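Local atomic coordinates of thymidylate synthase ThyX (Streptomyces cacaoi subsp. asoensis, PDB entry 4P5A), a protein that probably catalyses the FAD-dependent reductive methylation of UMP and dUMP at the uracil ring, with 5,10-methylenetetrahydrofolate as the likely methyl donor. Residues I53-L56 with M57-R60; R139-T142 with R143-V147; E150-Q153 with R154-S158. All blocks are in the same frame, centred on the assembly; numbering follows the deposited sequence.

Contact 1 of 3, residues I53-L56 with M57-R60; sequences IRYL and MRSR
Ile53 O accepts the backbone N of Met57 at 3.0 Å, an i to i+4 helical bond, while the Ile53 side chain runs off to lie against Val226 and Ala230 of helix 225-233. Arg54 repeats the pattern, its O taking Arg58 N at 2.9 Å. The two arginine heads stay apart, with 5.7 Å between Arg54 NE and Arg58 NH2. Tyr55 O is gripped twice by one residue: Ser59 N and Ser59 OG each lie 3.0 Å from Tyr55 O, on opposite faces of the carbonyl plane. The hydroxyl reaches back because Ser59 OG lies beside its own backbone N (chi1 -62°). This doubly used carbonyl belongs to the last turn of helix 48-58, which ends in a Schellman motif: Arg60 turns to positive phi, 48°, with two bonds returning to that turn. Round the Tyr55 ring the two neighbours take different places. Ser59 OG sits 3.3 Å above the plane, shifted toward the rim, whereas Arg58 NH1 stands at the edge, 3.9 Å from Tyr55 CD1, with ring and guanidinium planes 79° apart. An edge approach of this kind is no cation-pi stack. Tyr55 OH bonds Gly122 O of the second subunit. Leu56 is buried, its side chain packing on Val26 and Ala30 of helix 23-30 and on His61, an FAD-binding residue.

Contact 2 of 3, residues R139-T142 with R143-V147; sequences RSAT and RAYEV
Thr142 and Glu146 lie side by side one helical turn apart, pointing the same way. The threonine offers its methyl: Thr142 CG2 is 3.7 Å from Glu146 CD, touching the carboxylate end of a chain that is extended beyond CG. That methyl is on the glutamate side because OG1 takes the place beside the backbone N (chi1 -63°), where it bonds Val138 O in the preceding turn. Thr142 O is busy as well, since it accepts Glu146 N at 2.9 Å and has Glu146 CG pressed to 3.1 Å.

Ala141 carries the second pairing. Its CB stands over the face of the Tyr145 ring, 4.0 Å from the ring centroid and 26° off the normal, which meets the definition of a CH-pi contact; the nearest ring atom is Tyr145 CZ, 3.7 Å from Ala141 CB. Ala141 O lies over a face of the same ring, 3.1 Å above its plane and toward the rim, while accepting Tyr145 N at 2.8 Å in a nearly straight bond (165°).

Arg143 meets the preceding turn near its backbone: N bonds Arg139 O and CB lies 3.7 Å from that oxygen. Its bent chain leads away to Glu150 and Glu151 of the third subunit, with which Arg143 NH1 makes salt bridges. On the side of helix 131-157 that meets its own chain, Tyr145 OH bonds Tyr107 O of strand 105-107, the Tyr145 ring meets that of Phe106, and Thr142 and Tyr145 both pack on Leu8 of strand 7-9, so the helix packs against this two-stranded parallel sheet.

Contact 3 of 3, residues E150-Q153 with R154-S158; sequences EEYQ and RLLDS
Arg154 reaches back one turn to two acids at once. It takes Glu151 side-on with two nitrogens: NE meets Glu151 OE1 at 3.1 Å, and NH2 meets Glu151 OE2 at 3.1 Å with an almost straight N-H (175°). Both oxygens lie close to the guanidinium plane, although NH2 arrives from above the carboxylate plane. The same NH2 also makes a salt bridge to Glu150 OE2 whose hydrogen bond is weak, 2.9 Å with the angle down to 126°. A bend in the arginine chain (chi3 -46°) turns the edge of its guanidinium to the acids, and the paired bonds on Glu151 fix its rotation. Glu151 OE1 has a further partner in Ser140 OG of the third subunit, so one carboxylate serves both the helix and the interface.

Leu155 packs with CG 3.3 Å from Glu151 O and faces Ala165 of helix 162-165. Leu156 sends CD1 over the Tyr152 ring, 3.5 Å above its plane and offset toward the rim, a CH-pi contact; Gln153 NE2 flanks that same Leu156 CD1 at 3.8 Å. The polar ends of these two partners bond beyond the helix, Tyr152 OH to Val102 N and Gln153 NE2 to Glu101 OE1. Asp157 N closes the run on Gln153 O at 2.8 Å.

Tyr152 and Leu156 pack against helix 162-165 and Glu101, the Tyr152 side chain about 4 Å from that of Arg166, a 5-bromo-UMP pocket residue. The acids and Arg154 form an i to i+3 and i to i+4 salt-bridge network facing the third subunit near the C-terminal end of helix 131-157.

Contacts 2 and 3 adjoin on helix 131-157, their centres 16 Å apart, whereas contact 1 lies across the chain's centre, 50 Å from contact 2. None is wholly core or wholly surface: each sets buried residues beside exposed ones. Contact 1 lies where helix 48-58 ends, with Tyr55 about 6 Å from a bound FAD and bonded to the second subunit. Each of contacts 2 and 3 has a tyrosine ring met over a face by a methyl one turn away: Ala141 on Tyr145, Leu156 on Tyr152. Contact 3's acids bind Arg154 in their own helix; the same two acids of the third subunit receive Arg143 of contact 2, so the two chemistries meet at that interface.

Contact 1 of 3, residues I53-L56 with M57-R60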
ATOM      1  N   ILE B  53      14.509 -20.474   4.809  1.00  9.51           N
ATOM      2  CA  ILE B  53      13.666 -19.496   5.522  1.00 11.03           C
ATOM      3  C   ILE B  53      14.556 -18.680   6.423  1.00 13.19           C
ATOM      4  O   ILE B  53      14.333 -17.498   6.542  1.00 12.55           O
ATOM      5  CB  ILE B  53      12.536 -20.196   6.252  1.00 10.96           C
ATOM      6  CG1 ILE B  53      11.465 -20.545   5.136  1.00 13.37           C
ATOM      7  CG2 ILE B  53      11.898 -19.373   7.407  1.00  9.98           C
ATOM      8  CD1 ILE B  53      10.303 -21.435   5.578  1.00 15.11           C
ATOM      9  N   ARG B  54      15.523 -19.309   7.075  1.00 12.12           N
ATOM     10  CA  ARG B  54      16.460 -18.520   7.951  1.00 13.29           C
ATOM     11  C   ARG B  54      17.274 -17.547   7.149  1.00 12.39           C
ATOM     12  O   ARG B  54      17.405 -16.395   7.581  1.00 13.13           O
ATOM     13  CB  ARG B  54      17.303 -19.442   8.806  1.00 10.73           C
ATOM     14  CG  ARG B  54      16.475 -20.213   9.880  1.00 10.81           C
ATOM     15  CD  ARG B  54      17.399 -21.259  10.610  1.00 18.77           C
ATOM     16  NE  ARG B  54      18.677 -20.711  11.160  1.00 25.13           N
ATOM     17  CZ  ARG B  54      18.818 -20.086  12.344  1.00 29.16           C
ATOM     18  NH1 ARG B  54      20.066 -19.713  12.769  1.00 27.89           N
ATOM     19  NH2 ARG B  54      17.750 -19.870  13.140  1.00 25.32           N
ATOM     20  N   TYR B  55      17.704 -17.928   5.969  1.00 11.99           N
ATOM     21  CA  TYR B  55      18.426 -17.071   5.076  1.00 13.54           C
ATOM     22  C   TYR B  55      17.541 -15.889   4.659  1.00 13.95           C
ATOM     23  O   TYR B  55      17.952 -14.705   4.733  1.00 14.37           O
ATOM     24  CB  TYR B  55      18.900 -17.829   3.832  1.00 14.41           C
ATOM     25  CG  TYR B  55      19.378 -16.885   2.740  1.00 19.60           C
ATOM     26  CD1 TYR B  55      20.638 -16.242   2.811  1.00 24.91           C
ATOM     27  CD2 TYR B  55      18.562 -16.614   1.653  1.00 23.65           C
ATOM     28  CE1 TYR B  55      21.039 -15.322   1.761  1.00 27.88           C
ATOM     29  CE2 TYR B  55      18.930 -15.723   0.631  1.00 30.44           C
ATOM     30  CZ  TYR B  55      20.158 -15.072   0.684  1.00 32.06           C
ATOM     31  OH  TYR B  55      20.455 -14.190  -0.362  1.00 35.18           O
ATOM     32  N   LEU B  56      16.296 -16.176   4.270  1.00 11.99           N
ATOM     33  CA  LEU B  56      15.479 -15.010   3.879  1.00 11.98           C
ATOM     34  C   LEU B  56      15.229 -14.106   5.043  1.00 12.40           C
ATOM     35  O   LEU B  56      15.124 -12.878   4.835  1.00 13.87           O
ATOM     36  CB  LEU B  56      14.065 -15.463   3.372  1.00 11.79           C
ATOM     37  CG  LEU B  56      14.142 -16.407   2.161  1.00 13.41           C
ATOM     38  CD1 LEU B  56      12.837 -17.153   1.960  1.00 12.69           C
ATOM     39  CD2 LEU B  56      14.567 -15.689   0.867  1.00 14.94           C
ATOM     40  N   MET B  57      15.059 -14.651   6.252  1.00 13.52           N
ATOM     41  CA  MET B  57      14.664 -13.847   7.434  1.00 15.67           C
ATOM     42  C   MET B  57      15.808 -12.968   7.737  1.00 18.59           C
ATOM     43  O   MET B  57      15.606 -11.772   8.033  1.00 19.27           O
ATOM     44  CB  MET B  57      14.353 -14.783   8.633  1.00 16.48           C
ATOM     45  CG  MET B  57      13.675 -14.261   9.952  1.00 17.45           C
ATOM     46  SD  MET B  57      12.097 -13.479   9.639  1.00 19.62           S
ATOM     47  CE  MET B  57      11.081 -14.989   9.242  1.00 13.17           C
ATOM     48  N   ARG B  58      17.041 -13.484   7.672  1.00 19.37           N
ATOM     49  CA  ARG B  58      18.152 -12.625   8.112  1.00 21.99           C
ATOM     50  C   ARG B  58      18.628 -11.626   7.060  1.00 22.26           C
ATOM     51  O   ARG B  58      19.188 -10.580   7.415  1.00 20.48           O
ATOM     52  CB  ARG B  58      19.253 -13.445   8.750  1.00 24.11           C
ATOM     53  CG  ARG B  58      20.212 -13.964   7.783  1.00 28.04           C
ATOM     54  CD  ARG B  58      21.308 -14.855   8.493  1.00 38.51           C
ATOM     55  NE  ARG B  58      22.177 -15.336   7.423  1.00 44.85           N
ATOM     56  CZ  ARG B  58      22.126 -16.548   6.856  1.00 48.39           C
ATOM     57  NH1 ARG B  58      22.970 -16.812   5.855  1.00 49.54           N
ATOM     58  NH2 ARG B  58      21.281 -17.507   7.302  1.00 48.46           N
ATOM     59  N   SER B  59      18.308 -11.911   5.809  1.00 18.71           N
ATOM     60  CA  SER B  59      18.604 -11.079   4.677  1.00 19.90           C
ATOM     61  C   SER B  59      17.428 -10.095   4.415  1.00 18.04           C
ATOM     62  O   SER B  59      17.527  -9.304   3.481  1.00 20.44           O
ATOM     63  CB  SER B  59      18.783 -11.900   3.407  1.00 20.78           C
ATOM     64  OG  SER B  59      19.877 -12.758   3.601  1.00 29.15           O
ATOM     65  N   ARG B  60      16.410 -10.108   5.274  1.00 17.24           N
ATOM     66  CA  ARG B  60      15.178  -9.261   5.090  1.00 16.39           C
ATOM     67  C   ARG B  60      14.653  -9.404   3.665  1.00 17.35           C
ATOM     68  O   ARG B  60      14.190  -8.390   3.016  1.00 17.51           O
ATOM     69  CB  ARG B  60      15.486  -7.773   5.361  1.00 16.03           C
ATOM     70  CG  ARG B  60      15.899  -7.519   6.793  1.00 17.30           C
ATOM     71  CD  ARG B  60      15.898  -5.968   7.048  1.00 14.38           C
ATOM     72  NE  ARG B  60      16.858  -5.369   6.102  1.00 16.39           N
ATOM     73  CZ  ARG B  60      17.073  -4.041   6.096  1.00 12.18           C
ATOM     74  NH1 ARG B  60      17.954  -3.514   5.236  1.00 13.73           N
ATOM     75  NH2 ARG B  60      16.318  -3.297   6.922  1.00 15.23           N
TER

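Contact 2 of 3, residues R139-T142 with R143-V147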
ATOM      1  N   ARG B 139     -16.377  -0.153  39.020  1.00 18.60           N
ATOM      2  CA  ARG B 139     -17.435   0.762  39.476  1.00 18.65           C
ATOM      3  C   ARG B 139     -17.737   1.926  38.520  1.00 19.19           C
ATOM      4  O   ARG B 139     -18.915   2.196  38.185  1.00 18.40           O
ATOM      5  CB  ARG B 139     -17.105   1.295  40.889  1.00 19.28           C
ATOM      6  CG  ARG B 139     -18.197   2.281  41.377  1.00 18.52           C
ATOM      7  CD  ARG B 139     -18.068   2.654  42.842  1.00 17.16           C
ATOM      8  NE  ARG B 139     -19.111   3.619  43.233  1.00 18.22           N
ATOM      9  CZ  ARG B 139     -19.113   4.210  44.432  1.00 23.43           C
ATOM     10  NH1 ARG B 139     -20.049   5.103  44.756  1.00 18.23           N
ATOM     11  NH2 ARG B 139     -18.154   3.893  45.307  1.00 23.98           N
ATOM     12  N   SER B 140     -16.712   2.651  38.119  1.00 19.17           N
ATOM     13  CA  SER B 140     -16.899   3.801  37.258  1.00 19.82           C
ATOM     14  C   SER B 140     -17.356   3.384  35.871  1.00 17.86           C
ATOM     15  O   SER B 140     -18.226   4.069  35.266  1.00 18.03           O
ATOM     16  CB  SER B 140     -15.591   4.550  37.086  1.00 20.29           C
ATOM     17  OG  SER B 140     -15.240   5.241  38.265  1.00 25.19           O
ATOM     18  N   ALA B 141     -16.736   2.308  35.371  1.00 16.40           N
ATOM     19  CA  ALA B 141     -17.072   1.851  33.984  1.00 18.09           C
ATOM     20  C   ALA B 141     -18.532   1.400  33.979  1.00 20.24           C
ATOM     21  O   ALA B 141     -19.309   1.792  33.118  1.00 19.02           O
ATOM     22  CB  ALA B 141     -16.148   0.750  33.566  1.00 18.39           C
ATOM     23  N   THR B 142     -18.935   0.603  34.992  1.00 18.41           N
ATOM     24  CA  THR B 142     -20.312   0.181  35.064  1.00 19.15           C
ATOM     25  C   THR B 142     -21.259   1.371  34.992  1.00 18.87           C
ATOM     26  O   THR B 142     -22.241   1.335  34.256  1.00 15.95           O
ATOM     27  CB  THR B 142     -20.583  -0.659  36.347  1.00 19.21           C
ATOM     28  OG1 THR B 142     -19.798  -1.830  36.255  1.00 23.01           O
ATOM     29  CG2 THR B 142     -22.085  -1.104  36.423  1.00 18.88           C
ATOM     30  N   ARG B 143     -20.978   2.420  35.752  1.00 16.98           N
ATOM     31  CA  ARG B 143     -21.932   3.505  35.835  1.00 19.90           C
ATOM     32  C   ARG B 143     -21.988   4.255  34.483  1.00 18.23           C
ATOM     33  O   ARG B 143     -23.063   4.600  33.947  1.00 16.97           O
ATOM     34  CB  ARG B 143     -21.489   4.467  36.944  1.00 19.25           C
ATOM     35  CG  ARG B 143     -22.538   5.429  37.414  1.00 26.65           C
ATOM     36  CD  ARG B 143     -22.355   6.718  36.774  1.00 28.12           C
ATOM     37  NE  ARG B 143     -23.255   7.789  37.197  1.00 24.06           N
ATOM     38  CZ  ARG B 143     -22.847   8.959  37.642  1.00 26.63           C
ATOM     39  NH1 ARG B 143     -21.543   9.201  37.817  1.00 27.07           N
ATOM     40  NH2 ARG B 143     -23.754   9.899  37.942  1.00 28.99           N
ATOM     41  N   ALA B 144     -20.823   4.532  33.960  1.00 19.28           N
ATOM     42  CA  ALA B 144     -20.778   5.251  32.639  1.00 16.46           C
ATOM     43  C   ALA B 144     -21.425   4.410  31.542  1.00 15.22           C
ATOM     44  O   ALA B 144     -22.176   4.971  30.735  1.00 16.28           O
ATOM     45  CB  ALA B 144     -19.409   5.536  32.341  1.00 17.19           C
ATOM     46  N   TYR B 145     -21.148   3.088  31.500  1.00 13.61           N
ATOM     47  CA  TYR B 145     -21.683   2.247  30.389  1.00 13.57           C
ATOM     48  C   TYR B 145     -23.211   2.139  30.541  1.00 16.54           C
ATOM     49  O   TYR B 145     -23.929   2.144  29.545  1.00 15.86           O
ATOM     50  CB  TYR B 145     -21.105   0.854  30.395  1.00 14.27           C
ATOM     51  CG  TYR B 145     -19.576   0.731  30.255  1.00 14.90           C
ATOM     52  CD1 TYR B 145     -18.780   1.826  29.848  1.00 15.25           C
ATOM     53  CD2 TYR B 145     -18.960  -0.492  30.481  1.00 16.82           C
ATOM     54  CE1 TYR B 145     -17.384   1.680  29.736  1.00 14.04           C
ATOM     55  CE2 TYR B 145     -17.621  -0.649  30.372  1.00 17.24           C
ATOM     56  CZ  TYR B 145     -16.827   0.451  29.984  1.00 17.97           C
ATOM     57  OH  TYR B 145     -15.470   0.271  29.841  1.00 15.78           O
ATOM     58  N   GLU B 146     -23.705   2.025  31.800  1.00 16.19           N
ATOM     59  CA  GLU B 146     -25.164   1.954  31.976  1.00 17.59           C
ATOM     60  C   GLU B 146     -25.888   3.209  31.495  1.00 16.68           C
ATOM     61  O   GLU B 146     -26.934   3.051  30.826  1.00 17.05           O
ATOM     62  CB  GLU B 146     -25.541   1.701  33.476  1.00 16.89           C
ATOM     63  CG  GLU B 146     -25.121   0.379  33.942  1.00 23.84           C
ATOM     64  CD  GLU B 146     -25.440   0.190  35.426  1.00 32.95           C
ATOM     65  OE1 GLU B 146     -25.338   1.210  36.179  1.00 31.18           O
ATOM     66  OE2 GLU B 146     -25.763  -0.988  35.795  1.00 35.69           O
ATOM     67  N   VAL B 147     -25.353   4.418  31.777  1.00 16.59           N
ATOM     68  CA  VAL B 147     -25.991   5.632  31.321  1.00 16.04           C
ATOM     69  C   VAL B 147     -25.854   5.773  29.799  1.00 16.46           C
ATOM     70  O   VAL B 147     -26.830   6.071  29.136  1.00 17.20           O
ATOM     71  CB  VAL B 147     -25.320   6.834  31.968  1.00 16.53           C
ATOM     72  CG1 VAL B 147     -25.682   8.205  31.313  1.00 17.12           C
ATOM     73  CG2 VAL B 147     -25.718   6.835  33.467  1.00 19.62           C
TER

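Contact 3 of 3, residues E150-Q153 with R154-S158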
ATOM      1  N   GLU B 150     -28.326   3.343  28.276  1.00 16.78           N
ATOM      2  CA  GLU B 150     -29.739   3.727  28.513  1.00 17.70           C
ATOM      3  C   GLU B 150     -30.123   4.889  27.561  1.00 18.67           C
ATOM      4  O   GLU B 150     -31.254   4.920  26.978  1.00 18.14           O
ATOM      5  CB  GLU B 150     -29.892   4.093  30.004  1.00 19.82           C
ATOM      6  CG  GLU B 150     -31.135   4.914  30.325  1.00 30.63           C
ATOM      7  CD  GLU B 150     -31.048   5.470  31.758  1.00 41.16           C
ATOM      8  OE1 GLU B 150     -30.319   4.861  32.592  1.00 42.82           O
ATOM      9  OE2 GLU B 150     -31.665   6.535  32.013  1.00 42.52           O
ATOM     10  N   GLU B 151     -29.172   5.813  27.353  1.00 16.97           N
ATOM     11  CA  GLU B 151     -29.408   6.921  26.447  1.00 17.89           C
ATOM     12  C   GLU B 151     -29.413   6.482  24.978  1.00 17.35           C
ATOM     13  O   GLU B 151     -30.185   7.024  24.192  1.00 18.21           O
ATOM     14  CB  GLU B 151     -28.419   8.098  26.641  1.00 18.38           C
ATOM     15  CG  GLU B 151     -28.452   8.788  28.041  1.00 19.20           C
ATOM     16  CD  GLU B 151     -29.871   9.333  28.397  1.00 24.29           C
ATOM     17  OE1 GLU B 151     -30.684   9.666  27.497  1.00 24.46           O
ATOM     18  OE2 GLU B 151     -30.164   9.295  29.624  1.00 29.15           O
ATOM     19  N   TYR B 152     -28.546   5.526  24.615  1.00 15.80           N
ATOM     20  CA  TYR B 152     -28.560   4.985  23.253  1.00 15.25           C
ATOM     21  C   TYR B 152     -29.941   4.390  22.992  1.00 17.24           C
ATOM     22  O   TYR B 152     -30.567   4.681  21.968  1.00 18.69           O
ATOM     23  CB  TYR B 152     -27.495   3.896  23.152  1.00 15.70           C
ATOM     24  CG  TYR B 152     -27.451   3.142  21.876  1.00 13.27           C
ATOM     25  CD1 TYR B 152     -27.655   1.750  21.825  1.00 18.63           C
ATOM     26  CD2 TYR B 152     -27.119   3.820  20.679  1.00 14.62           C
ATOM     27  CE1 TYR B 152     -27.568   1.027  20.614  1.00 14.76           C
ATOM     28  CE2 TYR B 152     -27.023   3.088  19.440  1.00 14.78           C
ATOM     29  CZ  TYR B 152     -27.235   1.706  19.444  1.00 15.63           C
ATOM     30  OH  TYR B 152     -27.183   0.994  18.276  1.00 17.23           O
ATOM     31  N   GLN B 153     -30.416   3.571  23.926  1.00 17.29           N
ATOM     32  CA  GLN B 153     -31.742   2.944  23.678  1.00 19.60           C
ATOM     33  C   GLN B 153     -32.865   3.974  23.661  1.00 20.12           C
ATOM     34  O   GLN B 153     -33.823   3.823  22.906  1.00 20.75           O
ATOM     35  CB  GLN B 153     -32.009   1.923  24.789  1.00 18.82           C
ATOM     36  CG  GLN B 153     -31.220   0.644  24.666  1.00 24.65           C
ATOM     37  CD  GLN B 153     -31.475  -0.074  23.354  1.00 31.71           C
ATOM     38  OE1 GLN B 153     -32.598  -0.334  23.028  1.00 33.37           O
ATOM     39  NE2 GLN B 153     -30.393  -0.399  22.592  1.00 36.52           N
ATOM     40  N   ARG B 154     -32.767   4.983  24.523  1.00 20.68           N
ATOM     41  CA  ARG B 154     -33.800   6.050  24.522  1.00 21.37           C
ATOM     42  C   ARG B 154     -33.853   6.774  23.192  1.00 22.07           C
ATOM     43  O   ARG B 154     -34.954   7.057  22.635  1.00 23.07           O
ATOM     44  CB  ARG B 154     -33.500   7.125  25.580  1.00 23.13           C
ATOM     45  CG  ARG B 154     -34.769   7.961  25.935  1.00 24.88           C
ATOM     46  CD  ARG B 154     -34.495   9.172  26.826  1.00 23.73           C
ATOM     47  NE  ARG B 154     -33.629   8.912  27.972  1.00 29.55           N
ATOM     48  CZ  ARG B 154     -33.922   8.214  29.083  1.00 31.43           C
ATOM     49  NH1 ARG B 154     -35.119   7.632  29.332  1.00 28.31           N
ATOM     50  NH2 ARG B 154     -32.977   8.096  29.982  1.00 31.47           N
ATOM     51  N   LEU B 155     -32.676   7.088  22.643  1.00 19.66           N
ATOM     52  CA  LEU B 155     -32.609   7.696  21.315  1.00 19.58           C
ATOM     53  C   LEU B 155     -33.199   6.797  20.257  1.00 18.73           C
ATOM     54  O   LEU B 155     -34.013   7.291  19.456  1.00 19.82           O
ATOM     55  CB  LEU B 155     -31.190   8.118  20.926  1.00 18.16           C
ATOM     56  CG  LEU B 155     -30.700   9.287  21.793  1.00 20.03           C
ATOM     57  CD1 LEU B 155     -29.102   9.360  21.651  1.00 20.41           C
ATOM     58  CD2 LEU B 155     -31.457  10.664  21.497  1.00 19.82           C
ATOM     59  N   LEU B 156     -32.763   5.539  20.217  1.00 17.54           N
ATOM     60  CA  LEU B 156     -33.335   4.553  19.245  1.00 18.52           C
ATOM     61  C   LEU B 156     -34.874   4.459  19.378  1.00 22.83           C
ATOM     62  O   LEU B 156     -35.595   4.540  18.372  1.00 22.96           O
ATOM     63  CB  LEU B 156     -32.764   3.175  19.350  1.00 17.95           C
ATOM     64  CG  LEU B 156     -31.241   2.982  19.132  1.00 15.46           C
ATOM     65  CD1 LEU B 156     -30.830   1.560  19.356  1.00 19.85           C
ATOM     66  CD2 LEU B 156     -30.936   3.411  17.604  1.00 19.74           C
ATOM     67  N   ASP B 157     -35.344   4.242  20.602  1.00 23.85           N
ATOM     68  CA  ASP B 157     -36.832   4.204  20.870  1.00 27.87           C
ATOM     69  C   ASP B 157     -37.567   5.470  20.389  1.00 29.19           C
ATOM     70  O   ASP B 157     -38.679   5.381  19.868  1.00 30.62           O
ATOM     71  CB  ASP B 157     -37.119   3.924  22.357  1.00 28.93           C
ATOM     72  CG  ASP B 157     -36.715   2.507  22.770  1.00 33.90           C
ATOM     73  OD1 ASP B 157     -36.388   1.669  21.889  1.00 37.72           O
ATOM     74  OD2 ASP B 157     -36.708   2.218  23.974  1.00 41.42           O
ATOM     75  N   SER B 158     -36.934   6.621  20.488  1.00 29.45           N
ATOM     76  CA  SER B 158     -37.478   7.869  20.003  1.00 31.68           C
ATOM     77  C   SER B 158     -37.507   7.988  18.438  1.00 31.11           C
ATOM     78  O   SER B 158     -38.116   8.910  17.881  1.00 31.38           O
ATOM     79  CB  SER B 158     -36.646   8.968  20.656  1.00 30.87           C
ATOM     80  OG  SER B 158     -36.950  10.232  20.170  1.00 44.39           O
TER